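Local coordinates for protein proteolytically activated form of PPO4 Tyrosinase (Agaricus bisporus var. bisporus H97, PDB 4OUA) that oxidises monophenols and o-diphenols to reactive o-quinones at a pair of copper ions, the first step of melanin synthesis, at residues S53-L58 with P87-V92; H81-F86 with M311-G316; F135-P140 with D213-K218. All coordinates share one frame; numbering follows the deposited sequence.

Contact 1. Residues S53-L58 with P87-V92; sequences SGIHGL and PTWHRV. With NA (sodium ion), chain E; CU1 (copper (I) ion), chain C.
His-56 and His-90 converge on one copper ion, each offering its NE2 at 2.1 Å from the metal. The two imidazoles turn only their edges to each other, their planes 71° apart and the NE2 atoms of His-56 and His-90 separated by 3.8 Å. His-56 reaches the ion with CG anti to its backbone N (chi1 -164°), a swing that carries the ring toward helix 86-109. The far nitrogens set the ring rotations: His-56 ND1 is hydrogen-bonded to Ala-269 O and His-90 ND1 to Phe-86 O, one turn back in its own helix. Trp-89 packs against both ligands. Its CE3 stands over the centre of the neighbouring His-90 ring, while CZ3 approaches CD2 of His-56 at 4.2 Å and CZ2 meets the CG2 methyl of Ile-55 at 4.1 Å; the indole NE1 bonds to Glu-326 O. Beside His-56, the carbonyls of Gly-54 and Gly-57 bind a sodium ion together with Pro-59 O and two waters. His-81 NE2 and a water, its O 2.4 Å from the copper, complete the coordination. Three histidines on one ion constitute the CuA half of the type 3 dicopper centre of tyrosinases.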
loop_
_atom_site.group_PDB
_atom_site.type_symbol
_atom_site.label_atom_id
_atom_site.label_comp_id
_atom_site.label_asym_id
_atom_site.label_seq_id
_atom_site.Cartn_x
_atom_site.Cartn_y
_atom_site.Cartn_z
ATOM N N SER A 53 -4.987 3.679 -8.413
ATOM C CA SER A 53 -4.554 4.708 -7.476
ATOM C C SER A 53 -5.635 5.767 -7.314
ATOM O O SER A 53 -5.735 6.416 -6.274
ATOM C CB SER A 53 -3.249 5.353 -7.944
ATOM O OG SER A 53 -2.196 4.407 -7.970
ATOM N N GLY A 54 -6.442 5.933 -8.356
ATOM C CA GLY A 54 -7.522 6.900 -8.343
ATOM C C GLY A 54 -8.585 6.564 -7.316
ATOM O O GLY A 54 -9.343 7.431 -6.895
ATOM N N ILE A 55 -8.640 5.301 -6.908
ATOM C CA ILE A 55 -9.608 4.871 -5.905
ATOM C C ILE A 55 -9.396 5.600 -4.582
ATOM O O ILE A 55 -10.355 6.014 -3.933
ATOM C CB ILE A 55 -9.529 3.355 -5.657
ATOM C CG1 ILE A 55 -9.863 2.585 -6.936
ATOM C CG2 ILE A 55 -10.468 2.951 -4.529
ATOM C CD1 ILE A 55 -9.711 1.088 -6.801
ATOM N N HIS A 56 -8.133 5.754 -4.196
ATOM C CA HIS A 56 -7.774 6.389 -2.932
ATOM C C HIS A 56 -8.362 7.794 -2.815
ATOM O O HIS A 56 -9.177 8.062 -1.932
ATOM C CB HIS A 56 -6.250 6.439 -2.784
ATOM C CG HIS A 56 -5.784 6.715 -1.388
ATOM N ND1 HIS A 56 -5.399 7.969 -0.966
ATOM C CD2 HIS A 56 -5.632 5.895 -0.320
ATOM C CE1 HIS A 56 -5.034 7.912 0.302
ATOM N NE2 HIS A 56 -5.164 6.665 0.718
ATOM N N GLY A 57 -7.951 8.685 -3.712
ATOM C CA GLY A 57 -8.432 10.055 -3.698
ATOM C C GLY A 57 -9.067 10.460 -5.014
ATOM O O GLY A 57 -10.045 9.853 -5.451
ATOM N N LEU A 58 -8.514 11.492 -5.643
ATOM C CA LEU A 58 -8.986 11.930 -6.951
ATOM C C LEU A 58 -8.651 10.900 -8.025
ATOM O O LEU A 58 -7.652 10.187 -7.917
ATOM C CB LEU A 58 -8.379 13.285 -7.318
ATOM C CG LEU A 58 -8.888 14.503 -6.546
ATOM C CD1 LEU A 58 -8.052 15.730 -6.874
ATOM C CD2 LEU A 58 -10.353 14.755 -6.861
ATOM N N PRO A 87 -7.684 0.492 8.883
ATOM C CA PRO A 87 -6.858 -0.705 8.684
ATOM C C PRO A 87 -7.454 -1.695 7.682
ATOM O O PRO A 87 -6.737 -2.170 6.801
ATOM C CB PRO A 87 -6.798 -1.323 10.085
ATOM C CG PRO A 87 -7.040 -0.178 11.011
ATOM C CD PRO A 87 -8.029 0.691 10.301
ATOM N N THR A 88 -8.743 -1.996 7.810
ATOM C CA THR A 88 -9.367 -3.019 6.978
ATOM C C THR A 88 -9.567 -2.561 5.536
ATOM O O THR A 88 -9.394 -3.347 4.606
ATOM C CB THR A 88 -10.730 -3.462 7.549
ATOM O OG1 THR A 88 -11.590 -2.326 7.692
ATOM C CG2 THR A 88 -10.547 -4.128 8.902
ATOM N N TRP A 89 -9.931 -1.296 5.349
ATOM C CA TRP A 89 -10.177 -0.778 4.006
ATOM C C TRP A 89 -8.906 -0.795 3.167
ATOM O O TRP A 89 -8.950 -1.049 1.963
ATOM C CB TRP A 89 -10.742 0.642 4.056
ATOM C CG TRP A 89 -11.070 1.189 2.693
ATOM C CD1 TRP A 89 -12.280 1.148 2.062
ATOM C CD2 TRP A 89 -10.169 1.846 1.791
ATOM N NE1 TRP A 89 -12.190 1.742 0.826
ATOM C CE2 TRP A 89 -10.905 2.178 0.635
ATOM C CE3 TRP A 89 -8.814 2.186 1.848
ATOM C CZ2 TRP A 89 -10.332 2.835 -0.451
ATOM C CZ3 TRP A 89 -8.248 2.839 0.769
ATOM C CH2 TRP A 89 -9.005 3.155 -0.365
ATOM N N HIS A 90 -7.776 -0.522 3.809
ATOM C CA HIS A 90 -6.501 -0.464 3.106
ATOM C C HIS A 90 -5.930 -1.860 2.872
ATOM O O HIS A 90 -5.173 -2.077 1.923
ATOM C CB HIS A 90 -5.507 0.407 3.876
ATOM C CG HIS A 90 -5.817 1.871 3.812
ATOM N ND1 HIS A 90 -6.857 2.445 4.512
ATOM C CD2 HIS A 90 -5.234 2.875 3.115
ATOM C CE1 HIS A 90 -6.896 3.739 4.254
ATOM N NE2 HIS A 90 -5.923 4.028 3.410
ATOM N N ARG A 91 -6.301 -2.804 3.731
ATOM C CA ARG A 91 -5.875 -4.189 3.561
ATOM C C ARG A 91 -6.381 -4.754 2.242
ATOM O O ARG A 91 -5.636 -5.399 1.502
ATOM C CB ARG A 91 -6.365 -5.057 4.722
ATOM C CG ARG A 91 -6.398 -6.543 4.402
ATOM C CD ARG A 91 -6.337 -7.385 5.663
ATOM N NE ARG A 91 -5.014 -7.335 6.279
ATOM C CZ ARG A 91 -4.694 -7.942 7.416
ATOM N NH1 ARG A 91 -5.606 -8.648 8.074
ATOM N NH2 ARG A 91 -3.463 -7.842 7.899
ATOM N N VAL A 92 -7.652 -4.504 1.955
ATOM C CA VAL A 92 -8.270 -4.994 0.732
ATOM C C VAL A 92 -7.929 -4.075 -0.443
ATOM O O VAL A 92 -8.070 -4.458 -1.606
ATOM C CB VAL A 92 -9.802 -5.115 0.893
ATOM C CG1 VAL A 92 -10.409 -3.759 1.214
ATOM C CG2 VAL A 92 -10.430 -5.715 -0.355
HETATM NA NA NA E . -11.192 8.300 -6.682
HETATM CU CU CU1 C . -5.597 5.912 2.585
HETATM O O HOH W 1 -3.592 7.119 3.180
HETATM O O HOH W 2 -12.045 6.282 -7.613
HETATM O O HOH W 3 -13.048 8.174 -5.542
#

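Contact 2. Residues H81-F86 with M311-G316; sequences HSQVLF and MGFAPG. With CU1 (copper (I) ion), chain C.
Leu-85 and Phe-313 carry this small apolar contact: the CD1 methyl of Leu-85 touches CE2 of the Phe-313 ring at 3.5 Å and CZ of the same ring at 3.8 Å. The two side chains stand roughly at a right angle, the methyl approaching the benzene ring on a slant. Leu-85 extends CG opposite its own carbonyl carbon (chi1 -66°), which with a nearly straight chi2 delivers the methyl to the ring. Gln-83 adds a looser approach, its OE1 4.5 Å from Phe-313 CD2. Leu-319 of the short strand 318-319 touches all three side chains.

In the next shell, Gln-83 to Phe-86 form a type I turn, closed by Phe-86 N to Gln-83 O at 3.2 Å, and Leu-85 O accepts a hydrogen bond from Thr-88 OG1 as helix 86-109 begins. Before the turn, Ser-82 is held by its OG to His-235 and Glu-308 and by its N to Glu-247. On the other side, the 311-316 loop connects the antiparallel strands 304-305 and 318-319; Gly-316 pairs its backbone with Glu-306, and Met-311 pairs with Gly-77.

At the start of the 81-86 segment, His-81 binds the copper ion through NE2 at 2.1 Å, and its CE1 is joined covalently to Cys-79 SG. Such a Cys-His thioether on a CuA ligand is known from fungal tyrosinases and several other type 3 copper proteins, here at the head of the loop whose Leu-85 and Gln-83 meet Phe-313.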
loop_
_atom_site.group_PDB
_atom_site.type_symbol
_atom_site.label_atom_id
_atom_site.label_comp_id
_atom_site.label_asym_id
_atom_site.label_seq_id
_atom_site.Cartn_x
_atom_site.Cartn_y
_atom_site.Cartn_z
ATOM N N HIS A 81 -10.160 7.369 6.330
ATOM C CA HIS A 81 -9.146 7.962 7.191
ATOM C C HIS A 81 -9.789 8.599 8.417
ATOM O O HIS A 81 -10.887 9.148 8.334
ATOM C CB HIS A 81 -8.327 8.995 6.412
ATOM C CG HIS A 81 -7.768 8.473 5.124
ATOM N ND1 HIS A 81 -8.274 8.830 3.894
ATOM C CD2 HIS A 81 -6.753 7.610 4.876
ATOM C CE1 HIS A 81 -7.593 8.215 2.943
ATOM N NE2 HIS A 81 -6.664 7.467 3.513
ATOM N N SER A 82 -9.101 8.512 9.552
ATOM C CA SER A 82 -9.599 9.057 10.812
ATOM C C SER A 82 -10.826 8.299 11.313
ATOM O O SER A 82 -11.608 8.820 12.108
ATOM C CB SER A 82 -9.928 10.543 10.658
ATOM O OG SER A 82 -8.814 11.259 10.157
ATOM N N GLN A 83 -10.989 7.065 10.846
ATOM C CA GLN A 83 -12.130 6.246 11.238
ATOM C C GLN A 83 -11.722 4.797 11.496
ATOM O O GLN A 83 -10.628 4.374 11.121
ATOM C CB GLN A 83 -13.219 6.305 10.166
ATOM C CG GLN A 83 -12.690 6.207 8.750
ATOM C CD GLN A 83 -13.748 5.750 7.769
ATOM O OE1 GLN A 83 -14.450 4.772 8.015
ATOM N NE2 GLN A 83 -13.869 6.457 6.652
ATOM N N VAL A 84 -12.615 4.042 12.129
ATOM C CA VAL A 84 -12.316 2.680 12.566
ATOM C C VAL A 84 -12.009 1.717 11.421
ATOM O O VAL A 84 -11.437 0.651 11.641
ATOM C CB VAL A 84 -13.484 2.093 13.387
ATOM C CG1 VAL A 84 -13.582 2.779 14.739
ATOM C CG2 VAL A 84 -14.790 2.220 12.618
ATOM N N LEU A 85 -12.384 2.094 10.203
ATOM C CA LEU A 85 -12.243 1.198 9.059
ATOM C C LEU A 85 -10.912 1.357 8.331
ATOM O O LEU A 85 -10.668 0.676 7.337
ATOM C CB LEU A 85 -13.389 1.418 8.068
ATOM C CG LEU A 85 -14.786 1.035 8.555
ATOM C CD1 LEU A 85 -15.786 1.143 7.421
ATOM C CD2 LEU A 85 -14.779 -0.368 9.145
ATOM N N PHE A 86 -10.060 2.249 8.828
ATOM C CA PHE A 86 -8.796 2.553 8.159
ATOM C C PHE A 86 -7.965 1.306 7.855
ATOM O O PHE A 86 -7.581 1.083 6.708
ATOM C CB PHE A 86 -7.962 3.527 8.996
ATOM C CG PHE A 86 -6.562 3.715 8.482
ATOM C CD1 PHE A 86 -6.313 4.550 7.404
ATOM C CD2 PHE A 86 -5.498 3.053 9.069
ATOM C CE1 PHE A 86 -5.027 4.720 6.923
ATOM C CE2 PHE A 86 -4.210 3.220 8.593
ATOM C CZ PHE A 86 -3.975 4.056 7.517
ATOM N N MET A 311 -16.252 8.336 -0.229
ATOM C CA MET A 311 -17.292 8.021 -1.204
ATOM C C MET A 311 -18.093 6.783 -0.786
ATOM O O MET A 311 -19.106 6.451 -1.399
ATOM C CB MET A 311 -16.672 7.834 -2.598
ATOM C CG MET A 311 -17.647 7.424 -3.714
ATOM S SD MET A 311 -16.877 7.228 -5.342
ATOM C CE MET A 311 -16.806 8.939 -5.910
ATOM N N GLY A 312 -17.645 6.104 0.264
ATOM C CA GLY A 312 -18.381 4.968 0.784
ATOM C C GLY A 312 -19.345 5.405 1.870
ATOM O O GLY A 312 -20.471 4.911 1.951
ATOM N N PHE A 313 -18.904 6.341 2.703
ATOM C CA PHE A 313 -19.708 6.805 3.826
ATOM C C PHE A 313 -19.698 8.323 3.954
ATOM O O PHE A 313 -18.637 8.945 3.972
ATOM C CB PHE A 313 -19.211 6.184 5.133
ATOM C CG PHE A 313 -18.942 4.712 5.044
ATOM C CD1 PHE A 313 -19.985 3.802 5.070
ATOM C CD2 PHE A 313 -17.646 4.238 4.941
ATOM C CE1 PHE A 313 -19.740 2.443 4.992
ATOM C CE2 PHE A 313 -17.393 2.884 4.863
ATOM C CZ PHE A 313 -18.443 1.984 4.889
ATOM N N ALA A 314 -20.885 8.913 4.048
ATOM C CA ALA A 314 -21.009 10.344 4.289
ATOM C C ALA A 314 -20.685 10.654 5.746
ATOM O O ALA A 314 -20.814 9.786 6.610
ATOM C CB ALA A 314 -22.403 10.827 3.934
ATOM N N PRO A 315 -20.267 11.897 6.024
ATOM C CA PRO A 315 -19.872 12.304 7.377
ATOM C C PRO A 315 -21.014 12.170 8.382
ATOM O O PRO A 315 -22.076 12.759 8.191
ATOM C CB PRO A 315 -19.465 13.770 7.199
ATOM C CG PRO A 315 -20.184 14.218 5.971
ATOM C CD PRO A 315 -20.219 13.020 5.073
ATOM N N GLY A 316 -20.789 11.392 9.438
ATOM C CA GLY A 316 -21.795 11.188 10.463
ATOM C C GLY A 316 -22.362 9.782 10.458
ATOM O O GLY A 316 -23.015 9.362 11.414
HETATM CU CU CU1 C . -5.597 5.912 2.585
HETATM O O HOH W 1 -3.592 7.119 3.180
#

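Contact 3. Residues F135-P140 with D213-K218; sequences FALVPP and DSTREK
Arg-216 donates its NH1 to the carbonyl O of Ile-379, a hydrogen bond that ties the guanidinium to the C-terminal part of the chain, and presents NH2 to Phe-135. This NH2 lies 3.5 Å from Phe-135 CD1 and 3.6 Å from Phe-135 O, which sits at the edge of the guanidinium, in its plane. The ring and the guanidinium run alongside each other, pointing the same way, with planes only 10° apart, yet NH2 meets the ring obliquely. The bend at chi3 of Arg-216 (-68°) turns its end toward Phe-135, whereas the cation-pi partner of that ring is Arg-376 of helix 362-377. Ser-382, the last residue, touches both Phe-135 and Arg-216.

The contact fastens the loop ahead of helix 141-144, which has Pro-140 as its N-cap, to the long helix 201-224 in the mainly helical tyrosinase fold. Helix 246-258, bearing the copper ligands His-250 and His-254, touches both sides: Ile-253 meets Leu-137 and Phe-256 meets Thr-215.

Leu-137 CD2 packs on Thr-215 OG1 at 3.6 Å, the side chains crossing at about a right angle. That hydroxyl is already engaged with Glu-211 O, one turn back in helix 201-224, so the methyl rests on a polar atom with its own hydrogen-bond partner. Leu-208 and Glu-211 of the same helix border Leu-137 as well.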
loop_
_atom_site.group_PDB
_atom_site.type_symbol
_atom_site.label_atom_id
_atom_site.label_comp_id
_atom_site.label_asym_id
_atom_site.label_seq_id
_atom_site.Cartn_x
_atom_site.Cartn_y
_atom_site.Cartn_z
ATOM N N PHE A 135 12.388 -0.440 10.478
ATOM C CA PHE A 135 13.700 -1.054 10.644
ATOM C C PHE A 135 14.717 -0.479 9.665
ATOM O O PHE A 135 15.905 -0.386 9.973
ATOM C CB PHE A 135 13.609 -2.572 10.472
ATOM C CG PHE A 135 14.930 -3.273 10.591
ATOM C CD1 PHE A 135 15.417 -3.654 11.829
ATOM C CD2 PHE A 135 15.688 -3.544 9.465
ATOM C CE1 PHE A 135 16.637 -4.296 11.942
ATOM C CE2 PHE A 135 16.907 -4.184 9.572
ATOM C CZ PHE A 135 17.383 -4.561 10.811
ATOM N N ALA A 136 14.246 -0.101 8.482
ATOM C CA ALA A 136 15.113 0.484 7.465
ATOM C C ALA A 136 14.383 1.587 6.709
ATOM O O ALA A 136 13.860 1.362 5.619
ATOM C CB ALA A 136 15.609 -0.585 6.506
ATOM N N LEU A 137 14.351 2.778 7.301
ATOM C CA LEU A 137 13.616 3.900 6.732
ATOM C C LEU A 137 14.160 4.282 5.360
ATOM O O LEU A 137 13.397 4.538 4.433
ATOM C CB LEU A 137 13.663 5.102 7.678
ATOM C CG LEU A 137 12.797 6.303 7.298
ATOM C CD1 LEU A 137 11.362 5.875 7.022
ATOM C CD2 LEU A 137 12.837 7.349 8.400
ATOM N N VAL A 138 15.482 4.313 5.229
ATOM C CA VAL A 138 16.101 4.596 3.941
ATOM C C VAL A 138 16.016 3.362 3.050
ATOM O O VAL A 138 16.717 2.377 3.278
ATOM C CB VAL A 138 17.572 5.025 4.093
ATOM C CG1 VAL A 138 18.160 5.373 2.738
ATOM C CG2 VAL A 138 17.684 6.205 5.042
ATOM N N PRO A 139 15.153 3.415 2.024
ATOM C CA PRO A 139 14.917 2.267 1.145
ATOM C C PRO A 139 16.089 2.013 0.205
ATOM O O PRO A 139 17.013 2.825 0.155
ATOM C CB PRO A 139 13.673 2.682 0.363
ATOM C CG PRO A 139 13.784 4.172 0.287
ATOM C CD PRO A 139 14.398 4.606 1.593
ATOM N N PRO A 140 16.053 0.890 -0.528
ATOM C CA PRO A 140 17.078 0.551 -1.520
ATOM C C PRO A 140 17.129 1.567 -2.659
ATOM O O PRO A 140 16.159 2.289 -2.882
ATOM C CB PRO A 140 16.631 -0.823 -2.030
ATOM C CG PRO A 140 15.757 -1.370 -0.949
ATOM C CD PRO A 140 15.052 -0.178 -0.384
ATOM N N ASP A 213 15.690 6.874 13.503
ATOM C CA ASP A 213 15.645 6.484 14.910
ATOM C C ASP A 213 14.267 6.695 15.531
ATOM O O ASP A 213 13.737 5.805 16.195
ATOM C CB ASP A 213 16.693 7.260 15.712
ATOM C CG ASP A 213 18.113 6.874 15.347
ATOM O OD1 ASP A 213 18.677 7.481 14.412
ATOM O OD2 ASP A 213 18.667 5.963 15.999
ATOM N N SER A 214 13.688 7.870 15.315
ATOM C CA SER A 214 12.388 8.193 15.891
ATOM C C SER A 214 11.282 7.326 15.292
ATOM O O SER A 214 10.312 6.986 15.970
ATOM C CB SER A 214 12.062 9.673 15.684
ATOM O OG SER A 214 11.863 9.964 14.312
ATOM N N THR A 215 11.436 6.969 14.021
ATOM C CA THR A 215 10.441 6.156 13.332
ATOM C C THR A 215 10.367 4.746 13.912
ATOM O O THR A 215 9.283 4.177 14.040
ATOM C CB THR A 215 10.733 6.069 11.822
ATOM O OG1 THR A 215 10.557 7.360 11.226
ATOM C CG2 THR A 215 9.790 5.084 11.152
ATOM N N ARG A 216 11.521 4.184 14.260
ATOM C CA ARG A 216 11.567 2.855 14.857
ATOM C C ARG A 216 10.874 2.845 16.217
ATOM O O ARG A 216 10.159 1.901 16.553
ATOM C CB ARG A 216 13.012 2.371 15.005
ATOM C CG ARG A 216 13.138 1.100 15.832
ATOM C CD ARG A 216 14.583 0.654 15.991
ATOM N NE ARG A 216 15.162 0.200 14.730
ATOM C CZ ARG A 216 16.310 -0.463 14.634
ATOM N NH1 ARG A 216 17.001 -0.755 15.727
ATOM N NH2 ARG A 216 16.765 -0.839 13.447
ATOM N N GLU A 217 11.091 3.901 16.992
ATOM C CA GLU A 217 10.484 4.021 18.311
ATOM C C GLU A 217 8.973 4.204 18.214
ATOM O O GLU A 217 8.221 3.626 18.999
ATOM C CB GLU A 217 11.110 5.184 19.082
ATOM C CG GLU A 217 12.576 4.978 19.423
ATOM C CD GLU A 217 13.157 6.132 20.216
ATOM O OE1 GLU A 217 12.760 7.290 19.963
ATOM O OE2 GLU A 217 14.006 5.879 21.098
ATOM N N LYS A 218 8.532 5.012 17.254
ATOM C CA LYS A 218 7.106 5.208 17.028
ATOM C C LYS A 218 6.430 3.896 16.642
ATOM O O LYS A 218 5.340 3.582 17.123
ATOM C CB LYS A 218 6.860 6.254 15.939
ATOM C CG LYS A 218 7.112 7.691 16.358
ATOM C CD LYS A 218 6.388 8.648 15.419
ATOM C CE LYS A 218 6.752 10.099 15.688
ATOM N NZ LYS A 218 8.128 10.425 15.221
#

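In the fold
Contacts 1 and 2 are neighbours, their centres 12 Å apart, and share one copper ion with its water: contact 1 supplies His-56 and His-90, contact 2 His-81. Their segments alternate along the chain, since 81-86 runs directly into helix 86-109, whose first turns hold 87-92, while 311-316 returns from far downstream. Contact 3 is remote, with centres 24 Å from contact 1 and 29 Å from contact 2 and no touch with either; it follows contact 1 in sequence and is nested inside the loop that contact 2 closes. Contacts 1 and 2 therefore build one copper site, while contact 3 packs at a distance, against helix 246-258, which carries ligands of the other copper.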